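Side-chain contacts in AvrRxo1-ORF1 (Xanthomonas oryzae pv. oryzicola, PDB 4Z8T), which is a type III effector with a polynucleotide kinase domain, probably a phosphotransferase, here in complex with its interactor AvrRxo1-ORF2: residues N103-V106 with F107-S110; S192-G195 with V196-K200. One frame throughout, in Å; residues are numbered along the deposited sequence.

Contact 1: residues N103-V106 with F107-S110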
ATOM      1  N   ASN A 103      -0.226 -34.007   2.740  1.00 21.60           N
ATOM      2  CA  ASN A 103       0.785 -32.971   2.865  1.00 23.99           C
ATOM      3  C   ASN A 103       2.136 -33.670   2.746  1.00 22.29           C
ATOM      4  O   ASN A 103       2.446 -34.516   3.578  1.00 24.59           O
ATOM      5  CB  ASN A 103       0.657 -32.336   4.252  1.00 21.77           C
ATOM      6  CG  ASN A 103       1.650 -31.224   4.495  1.00 25.97           C
ATOM      7  OD1 ASN A 103       2.563 -30.991   3.703  1.00 26.22           O
ATOM      8  ND2 ASN A 103       1.478 -30.524   5.613  1.00 28.85           N
ATOM      9  N   PRO A 104       2.942 -33.321   1.728  1.00 23.49           N
ATOM     10  CA  PRO A 104       4.261 -33.960   1.561  1.00 25.12           C
ATOM     11  C   PRO A 104       5.158 -33.776   2.771  1.00 25.03           C
ATOM     12  O   PRO A 104       5.964 -34.647   3.097  1.00 22.42           O
ATOM     13  CB  PRO A 104       4.868 -33.228   0.358  1.00 26.89           C
ATOM     14  CG  PRO A 104       4.077 -31.963   0.220  1.00 31.27           C
ATOM     15  CD  PRO A 104       2.688 -32.302   0.695  1.00 25.96           C
ATOM     16  N   ASP A 105       5.022 -32.647   3.450  1.00 22.14           N
ATOM     17  CA  ASP A 105       5.874 -32.392   4.600  1.00 25.08           C
ATOM     18  C   ASP A 105       5.779 -33.415   5.737  1.00 26.14           C
ATOM     19  O   ASP A 105       6.715 -33.534   6.529  1.00 27.74           O
ATOM     20  CB  ASP A 105       5.615 -30.983   5.132  1.00 25.80           C
ATOM     21  CG  ASP A 105       5.956 -29.916   4.120  1.00 26.20           C
ATOM     22  OD1 ASP A 105       6.860 -30.151   3.290  1.00 27.06           O
ATOM     23  OD2 ASP A 105       5.312 -28.847   4.145  1.00 27.53           O
ATOM     24  N   VAL A 106       4.668 -34.149   5.828  1.00 24.20           N
ATOM     25  CA  VAL A 106       4.512 -35.133   6.903  1.00 24.22           C
ATOM     26  C   VAL A 106       5.474 -36.313   6.767  1.00 22.17           C
ATOM     27  O   VAL A 106       5.697 -37.034   7.739  1.00 25.11           O
ATOM     28  CB  VAL A 106       3.070 -35.703   7.030  1.00 28.53           C
ATOM     29  CG1 VAL A 106       2.044 -34.583   7.236  1.00 30.11           C
ATOM     30  CG2 VAL A 106       2.722 -36.574   5.830  1.00 26.49           C
ATOM     31  N   PHE A 107       6.024 -36.513   5.569  1.00 21.85           N
ATOM     32  CA  PHE A 107       6.937 -37.646   5.339  1.00 19.83           C
ATOM     33  C   PHE A 107       8.393 -37.253   5.485  1.00 22.99           C
ATOM     34  O   PHE A 107       9.272 -38.127   5.500  1.00 21.87           O
ATOM     35  CB  PHE A 107       6.741 -38.246   3.944  1.00 22.00           C
ATOM     36  CG  PHE A 107       5.386 -38.872   3.739  1.00 22.75           C
ATOM     37  CD1 PHE A 107       5.070 -40.074   4.354  1.00 22.50           C
ATOM     38  CD2 PHE A 107       4.431 -38.262   2.929  1.00 25.02           C
ATOM     39  CE1 PHE A 107       3.831 -40.665   4.182  1.00 24.59           C
ATOM     40  CE2 PHE A 107       3.184 -38.846   2.751  1.00 24.72           C
ATOM     41  CZ  PHE A 107       2.885 -40.055   3.374  1.00 22.51           C
ATOM     42  N   LYS A 108       8.655 -35.952   5.570  1.00 21.40           N
ATOM     43  CA  LYS A 108      10.020 -35.444   5.446  1.00 21.21           C
ATOM     44  C   LYS A 108      10.951 -35.848   6.572  1.00 22.12           C
ATOM     45  O   LYS A 108      12.094 -36.213   6.315  1.00 23.45           O
ATOM     46  CB  LYS A 108      10.032 -33.919   5.282  1.00 21.37           C
ATOM     47  CG  LYS A 108       9.678 -33.474   3.875  1.00 23.04           C
ATOM     48  CD  LYS A 108       9.924 -31.979   3.702  1.00 26.42           C
ATOM     49  CE  LYS A 108       9.822 -31.579   2.249  1.00 27.32           C
ATOM     50  NZ  LYS A 108       8.431 -31.776   1.771  1.00 28.71           N
ATOM     51  N   SER A 109      10.473 -35.795   7.809  1.00 21.97           N
ATOM     52  CA  SER A 109      11.314 -36.152   8.939  1.00 23.13           C
ATOM     53  C   SER A 109      11.742 -37.618   8.840  1.00 24.30           C
ATOM     54  O   SER A 109      12.924 -37.941   9.001  1.00 23.22           O
ATOM     55  CB  SER A 109      10.581 -35.907  10.256  1.00 29.57           C
ATOM     56  OG  SER A 109      11.393 -36.283  11.354  1.00 35.55           O
ATOM     57  N   SER A 110      10.784 -38.495   8.548  1.00 22.33           N
ATOM     58  CA  SER A 110      11.082 -39.919   8.436  1.00 21.29           C
ATOM     59  C   SER A 110      12.052 -40.188   7.295  1.00 22.48           C
ATOM     60  O   SER A 110      12.975 -40.995   7.433  1.00 21.51           O
ATOM     61  CB  SER A 110       9.807 -40.744   8.253  1.00 25.54           C
ATOM     62  OG  SER A 110       9.055 -40.794   9.454  1.00 27.19           O
TER
HETATM   63  O   HOH W   1       7.915 -34.520   8.559  1.00 28.51           O
HETATM   64  O   HOH W   2       8.008 -37.884   8.942  1.00 26.22           O
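Asp-105 and Lys-108 run side by side on one flank of the turn that precedes helix 108-113, both side chains pointing the same way. The chain of Lys-108 stays extended as far as CE and then bends (chi4 65°), which brings its NZ to 2.7 Å from OD1 of Asp-105, nearly in line with the C-O bond; the pair is a salt bridge. On a separate flank Val-106 and Phe-107 also lie alongside each other. Here CG2 of Val-106 sits over one face of the ring, 3.9 Å from the Phe-107 centroid and 18° off the ring normal, a CH-pi contact, while O of Pro-104 lies at the ring edge. N of Phe-107 donates to O of Pro-104 at 3.1 Å, and N of Lys-108 to O of Asp-105 at 3.2 Å. Before them, OD1 of Asn-103 accepts from N of Asp-105 at 3.0 Å, an Asx turn. Two waters stand between i and i+4 partners, Asp-105 O with Ser-109 N and Val-106 O with Ser-110 N, where a regular helix would bond directly. NZ of Lys-108 also bonds His-127 ND1 and Ser-130 OG, and OD2 of Asp-105 bonds Ser-98 OG of the AvrRxo1-ORF2 chain. With a partner on each oxygen, the carboxylate's rotation is fixed.

Contact 2: residues S192-G195 with V196-K200; sequences SLVG and VLQRK. With SO4 (sulfate ion), chain E.
Arg-199 leaves the end of helix 189-198 and reaches back past the carbonyl of Gly-195 to a sulfate ion. CB of Arg-199 stands 4.1 Å from that Gly-195 O, and CG, anti to the carbonyl carbon of its own residue (chi1 -70°), comes closer, to 3.4 Å. CD still passes alongside the same oxygen, and the chain then runs extended through NE to the guanidinium, whose edge is turned to the anion with the sulfur in its plane. NH1 of Arg-199 donates to O4 of the sulfate at 2.9 Å in a fairly straight bond (167°), and NH2 of Arg-199 makes a weak, more bent one to O1 at 3.1 Å. NH1 also bonds the carbonyl of Pro-206, which helps fix the rotation of the group.

Behind this arm the helix keeps its i to i+4 ladder: N of Val-196 to O of Ser-192 at 2.9 Å, then Leu-197 to Leu-193 and Gln-198 to Val-194. The next rung, N of Arg-199 to O of Gly-195, is weak at 3.4 Å; N of Arg-199 has a shorter bond to O of Val-196 at 3.1 Å, the i+3 pattern of a helix winding down. CG2 of Val-196 lies 3.3 Å from O of Ser-192.

Ser-192 OG bonds Thr-74 O, and Ala-75 N holds the sulfate. A helix end sending an arginine to an anion beside this probable P-loop is consistent with the phosphate-binding site of P-loop kinases, the sulfate, probably from the crystallisation liquor, perhaps marking a phosphate position.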
ATOM      1  N   SER A 192       4.524 -14.241   8.094  1.00 14.39           N
ATOM      2  CA  SER A 192       4.984 -15.545   7.646  1.00 15.67           C
ATOM      3  C   SER A 192       6.487 -15.669   7.765  1.00 13.33           C
ATOM      4  O   SER A 192       6.985 -16.729   8.110  1.00 16.22           O
ATOM      5  CB  SER A 192       4.562 -15.824   6.198  1.00 15.09           C
ATOM      6  OG  SER A 192       3.166 -16.099   6.136  1.00 15.61           O
ATOM      7  N   LEU A 193       7.210 -14.586   7.479  1.00 13.96           N
ATOM      8  CA  LEU A 193       8.667 -14.629   7.555  1.00 14.64           C
ATOM      9  C   LEU A 193       9.112 -14.874   8.994  1.00 15.53           C
ATOM     10  O   LEU A 193       9.960 -15.739   9.254  1.00 16.81           O
ATOM     11  CB  LEU A 193       9.281 -13.333   7.003  1.00 14.21           C
ATOM     12  CG  LEU A 193       8.989 -13.022   5.523  1.00 15.65           C
ATOM     13  CD1 LEU A 193       9.499 -11.616   5.140  1.00 17.74           C
ATOM     14  CD2 LEU A 193       9.604 -14.052   4.592  1.00 18.06           C
ATOM     15  N   VAL A 194       8.524 -14.148   9.938  1.00 16.12           N
ATOM     16  CA  VAL A 194       8.938 -14.377  11.329  1.00 17.04           C
ATOM     17  C   VAL A 194       8.419 -15.721  11.831  1.00 18.88           C
ATOM     18  O   VAL A 194       9.060 -16.374  12.650  1.00 19.04           O
ATOM     19  CB  VAL A 194       8.595 -13.215  12.274  1.00 23.91           C
ATOM     20  CG1 VAL A 194       7.143 -13.201  12.586  1.00 20.83           C
ATOM     21  CG2 VAL A 194       9.419 -13.324  13.564  1.00 25.85           C
ATOM     22  N   GLY A 195       7.280 -16.159  11.301  1.00 17.32           N
ATOM     23  CA  GLY A 195       6.769 -17.482  11.608  1.00 17.80           C
ATOM     24  C   GLY A 195       7.740 -18.587  11.214  1.00 17.86           C
ATOM     25  O   GLY A 195       7.922 -19.563  11.939  1.00 18.54           O
ATOM     26  N   VAL A 196       8.360 -18.440  10.048  1.00 16.92           N
ATOM     27  CA  VAL A 196       9.332 -19.412   9.577  1.00 14.16           C
ATOM     28  C   VAL A 196      10.587 -19.393  10.462  1.00 15.95           C
ATOM     29  O   VAL A 196      11.106 -20.448  10.831  1.00 18.32           O
ATOM     30  CB  VAL A 196       9.692 -19.169   8.112  1.00 14.89           C
ATOM     31  CG1 VAL A 196      10.898 -20.025   7.710  1.00 16.75           C
ATOM     32  CG2 VAL A 196       8.492 -19.533   7.235  1.00 17.18           C
ATOM     33  N   LEU A 197      11.060 -18.200  10.805  1.00 16.90           N
ATOM     34  CA  LEU A 197      12.254 -18.099  11.658  1.00 16.89           C
ATOM     35  C   LEU A 197      12.035 -18.691  13.042  1.00 19.85           C
ATOM     36  O   LEU A 197      13.000 -19.129  13.677  1.00 23.09           O
ATOM     37  CB  LEU A 197      12.738 -16.644  11.775  1.00 18.95           C
ATOM     38  CG  LEU A 197      13.285 -16.002  10.493  1.00 18.33           C
ATOM     39  CD1 LEU A 197      13.802 -14.596  10.774  1.00 19.95           C
ATOM     40  CD2 LEU A 197      14.399 -16.843   9.847  1.00 20.02           C
ATOM     41  N   GLN A 198      10.784 -18.716  13.512  1.00 17.85           N
ATOM     42  CA  GLN A 198      10.459 -19.308  14.815  1.00 22.24           C
ATOM     43  C   GLN A 198      10.402 -20.824  14.801  1.00 23.53           C
ATOM     44  O   GLN A 198      10.486 -21.456  15.859  1.00 26.48           O
ATOM     45  CB  GLN A 198       9.113 -18.793  15.325  1.00 23.97           C
ATOM     46  CG  GLN A 198       9.164 -17.361  15.786  1.00 26.18           C
ATOM     47  CD  GLN A 198       7.801 -16.821  16.138  1.00 27.52           C
ATOM     48  OE1 GLN A 198       7.204 -16.067  15.368  1.00 32.38           O
ATOM     49  NE2 GLN A 198       7.294 -17.202  17.305  1.00 29.59           N
ATOM     50  N   ARG A 199      10.244 -21.414  13.620  1.00 21.16           N
ATOM     51  CA  ARG A 199      10.186 -22.869  13.531  1.00 20.36           C
ATOM     52  C   ARG A 199      11.567 -23.438  13.776  1.00 22.11           C
ATOM     53  O   ARG A 199      12.517 -23.072  13.098  1.00 24.08           O
ATOM     54  CB  ARG A 199       9.667 -23.307  12.155  1.00 20.75           C
ATOM     55  CG  ARG A 199       8.207 -22.981  11.972  1.00 19.77           C
ATOM     56  CD  ARG A 199       7.746 -23.257  10.554  1.00 19.59           C
ATOM     57  NE  ARG A 199       6.300 -23.146  10.475  1.00 20.97           N
ATOM     58  CZ  ARG A 199       5.584 -23.430   9.395  1.00 21.81           C
ATOM     59  NH1 ARG A 199       6.190 -23.844   8.296  1.00 23.94           N
ATOM     60  NH2 ARG A 199       4.263 -23.299   9.435  1.00 22.16           N
ATOM     61  N   LYS A 200      11.686 -24.333  14.748  1.00 26.80           N
ATOM     62  CA  LYS A 200      12.994 -24.878  15.070  1.00 30.50           C
ATOM     63  C   LYS A 200      13.261 -26.168  14.288  1.00 29.77           C
ATOM     64  O   LYS A 200      12.341 -26.946  14.041  1.00 31.13           O
ATOM     65  CB  LYS A 200      13.122 -25.058  16.584  1.00 34.74           C
ATOM     66  CG  LYS A 200      12.913 -23.733  17.321  1.00 36.07           C
ATOM     67  CD  LYS A 200      13.253 -23.826  18.800  1.00 42.57           C
ATOM     68  CE  LYS A 200      12.068 -24.295  19.635  1.00 42.89           C
ATOM     69  NZ  LYS A 200      11.292 -23.153  20.217  1.00 42.71           N
TER
HETATM   70  S   SO4 E 503       2.890 -24.602   6.425  1.00 26.54           S
HETATM   71  O1  SO4 E 503       2.672 -25.346   7.667  1.00 33.79           O
HETATM   72  O2  SO4 E 503       2.109 -23.371   6.508  1.00 30.97           O
HETATM   73  O3  SO4 E 503       2.388 -25.423   5.321  1.00 36.60           O
HETATM   74  O4  SO4 E 503       4.313 -24.362   6.198  1.00 27.02           O

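Contact 1 and contact 2 both belong to the zeta toxin-like region and are mostly buried, yet they hold different elements: residues 103-110 enter helix 108-113, whereas residues 192-200 leave helix 189-198. Their centres are about 18 Å apart and the nearest atoms about 7 Å, without touching. Contact 1 pairs an acid with a lysine and reaches across to AvrRxo1-ORF2, while contact 2 binds a sulfate directly through Arg-199, and no other protein chain touches it. That sulfate also lies about 5 Å from the nearest side-chain atom of Asp-105. The loop at Pro-206 bridges the two places, packing on Asp-105 and accepting a bond from Arg-199. Both contacts lie near the probable P-loop, through Asn-103 and Arg-199 respectively.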